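Local coordinates for protein beta-glucosidase (Saccharopolyspora erythraea D, PDB 5M6G) that probably hydrolyses terminal, non-reducing beta-D-glucosyl residues to release beta-D-glucose, as a two-domain glycosyl hydrolase of family 3, at residues Lys430-Gly435 with Glu477-Arg482. Residues are numbered along the deposited sequence; the frame is centred on the assembly and turned at random.
Sequences KLFVAG and EVTYDR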
loop_
_atom_site.group_PDB
_atom_site.type_symbol
_atom_site.label_atom_id
_atom_site.label_comp_id
_atom_site.label_asym_id
_atom_site.label_seq_id
_atom_site.Cartn_x
_atom_site.Cartn_y
_atom_site.Cartn_z
ATOM N N LYS A 430 -18.224 -7.548 34.281
ATOM C CA LYS A 430 -18.571 -6.533 33.288
ATOM C C LYS A 430 -17.324 -5.836 32.754
ATOM O O LYS A 430 -16.427 -5.468 33.515
ATOM C CB LYS A 430 -19.476 -5.470 33.908
ATOM C CG LYS A 430 -20.819 -5.924 34.375
ATOM C CD LYS A 430 -21.287 -5.011 35.489
ATOM C CE LYS A 430 -21.403 -3.582 35.009
ATOM N NZ LYS A 430 -22.227 -2.786 35.965
ATOM N N LEU A 431 -17.292 -5.614 31.441
ATOM C CA LEU A 431 -16.240 -4.843 30.793
ATOM C C LEU A 431 -16.837 -3.583 30.189
ATOM O O LEU A 431 -17.998 -3.569 29.767
ATOM C CB LEU A 431 -15.534 -5.653 29.697
ATOM C CG LEU A 431 -14.629 -6.769 30.207
ATOM C CD1 LEU A 431 -14.173 -7.638 29.051
ATOM C CD2 LEU A 431 -13.423 -6.176 30.935
ATOM N N PHE A 432 -16.051 -2.514 30.168
ATOM C CA PHE A 432 -16.455 -1.299 29.476
ATOM C C PHE A 432 -15.547 -1.054 28.278
ATOM O O PHE A 432 -14.323 -1.199 28.374
ATOM C CB PHE A 432 -16.428 -0.070 30.391
ATOM C CG PHE A 432 -17.326 1.035 29.910
ATOM C CD1 PHE A 432 -16.903 1.921 28.919
ATOM C CD2 PHE A 432 -18.622 1.150 30.401
ATOM C CE1 PHE A 432 -17.745 2.922 28.460
ATOM C CE2 PHE A 432 -19.463 2.150 29.948
ATOM C CZ PHE A 432 -19.027 3.036 28.972
ATOM N N VAL A 433 -16.150 -0.681 27.152
ATOM C CA VAL A 433 -15.402 -0.335 25.950
ATOM C C VAL A 433 -15.838 1.048 25.489
ATOM O O VAL A 433 -17.031 1.373 25.502
ATOM C CB VAL A 433 -15.584 -1.388 24.835
ATOM C CG1 VAL A 433 -14.759 -1.007 23.578
ATOM C CG2 VAL A 433 -15.163 -2.758 25.353
ATOM N N ALA A 434 -14.860 1.868 25.095
ATOM C CA ALA A 434 -15.102 3.215 24.608
ATOM C C ALA A 434 -14.087 3.529 23.520
ATOM O O ALA A 434 -13.159 2.759 23.269
ATOM C CB ALA A 434 -15.003 4.252 25.733
ATOM N N GLY A 435 -14.267 4.675 22.888
ATOM C CA GLY A 435 -13.321 5.151 21.886
ATOM C C GLY A 435 -13.924 5.187 20.489
ATOM O O GLY A 435 -14.696 4.301 20.099
ATOM N N GLU A 477 -20.814 -9.461 30.325
ATOM C CA GLU A 477 -21.489 -8.259 29.858
ATOM C C GLU A 477 -20.444 -7.259 29.379
ATOM O O GLU A 477 -19.427 -7.038 30.050
ATOM C CB GLU A 477 -22.320 -7.655 30.984
ATOM C CG GLU A 477 -22.925 -6.305 30.683
ATOM C CD GLU A 477 -23.758 -5.785 31.844
ATOM O OE1 GLU A 477 -23.808 -6.466 32.888
ATOM O OE2 GLU A 477 -24.371 -4.705 31.711
ATOM N N VAL A 478 -20.680 -6.661 28.215
ATOM C CA VAL A 478 -19.741 -5.703 27.631
ATOM C C VAL A 478 -20.541 -4.462 27.277
ATOM O O VAL A 478 -21.386 -4.501 26.369
ATOM C CB VAL A 478 -19.019 -6.261 26.391
ATOM C CG1 VAL A 478 -18.058 -5.210 25.816
ATOM C CG2 VAL A 478 -18.280 -7.542 26.737
ATOM N N THR A 479 -20.289 -3.374 27.990
ATOM C CA THR A 479 -20.961 -2.103 27.769
ATOM C C THR A 479 -20.088 -1.246 26.864
ATOM O O THR A 479 -18.888 -1.102 27.115
ATOM C CB THR A 479 -21.199 -1.366 29.091
ATOM O OG1 THR A 479 -21.856 -2.232 30.030
ATOM C CG2 THR A 479 -22.035 -0.117 28.867
ATOM N N TYR A 480 -20.685 -0.671 25.826
ATOM C CA TYR A 480 -19.952 0.183 24.901
ATOM C C TYR A 480 -20.594 1.557 24.841
ATOM O O TYR A 480 -21.811 1.669 24.666
ATOM C CB TYR A 480 -19.896 -0.413 23.490
ATOM C CG TYR A 480 -19.451 0.608 22.467
ATOM C CD1 TYR A 480 -18.131 1.045 22.426
ATOM C CD2 TYR A 480 -20.352 1.151 21.560
ATOM C CE1 TYR A 480 -17.716 1.992 21.500
ATOM C CE2 TYR A 480 -19.950 2.087 20.624
ATOM C CZ TYR A 480 -18.634 2.505 20.599
ATOM O OH TYR A 480 -18.236 3.445 19.680
ATOM N N ASP A 481 -19.775 2.595 24.989
ATOM C CA ASP A 481 -20.193 3.958 24.691
ATOM C C ASP A 481 -19.021 4.704 24.078
ATOM O O ASP A 481 -17.930 4.729 24.661
ATOM C CB ASP A 481 -20.675 4.700 25.941
ATOM C CG ASP A 481 -21.260 6.065 25.614
ATOM O OD1 ASP A 481 -20.497 7.047 25.516
ATOM O OD2 ASP A 481 -22.492 6.152 25.445
ATOM N N ARG A 482 -19.254 5.331 22.924
ATOM C CA ARG A 482 -18.153 5.958 22.198
ATOM C C ARG A 482 -17.352 6.895 23.085
ATOM O O ARG A 482 -16.118 6.929 23.009
ATOM C CB ARG A 482 -18.669 6.721 20.982
ATOM C CG ARG A 482 -17.556 7.511 20.274
ATOM C CD ARG A 482 -18.014 8.029 18.931
ATOM N NE ARG A 482 -17.077 9.000 18.371
ATOM C CZ ARG A 482 -17.240 9.563 17.178
ATOM N NH1 ARG A 482 -18.301 9.245 16.446
ATOM N NH2 ARG A 482 -16.357 10.436 16.720
HETATM O O HOH W 1 -16.368 3.353 17.658
#
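Thr479 O takes the N-H of Val433 at 2.8 Å, and the CA-H of Phe432 also points at it, with CA 3.4 Å away. Val433 O is gripped in the same way, by Asp481 N and by the CA-H of Tyr480. Leu431 N bonds to Glu477 O, and Leu431 O accepts from Thr479 N. This is the parallel pattern, in which the odd residues of strand 431-434 bond to the residues before and after their neighbours. In the last bond, from Gly435 N to Arg482 O, the donor sits 34° out of the carbonyl plane, and the acceptor lies one residue out of step. Strand 478-480 is outermost in the six-stranded sheet of the C-terminal domain. Strand 431-434 lies between it and strand 493-499, and helix 465-472 belongs to the connection between the two paired strands, a beta-alpha-beta crossover. That helix packs on the Val433 and Tyr480 face, where Val433 CG2 meets Val478 CG1 at 3.8 Å. On the other face, CG of Phe432 is anti to the backbone N (chi1 -157°), which carries the ring over toward the edge strand. Thr479 O lies over one face of the ring, offset toward its rim, Phe432 CE2 touches Thr479 CG2 at 3.6 Å, and Phe432 CZ meets Asp481 CB at 3.8 Å. Tyr491 packs edge-to-face with this ring, and its OH is hydrogen-bonded to Thr479 OG1. An alanine at Phe432 is likely to leave Thr479 CG2 and Asp481 CB without their aromatic partner and open a gap beside Tyr491. Further along, a water bridges Tyr480 OH, 2.8 Å from it, and Gly435 O.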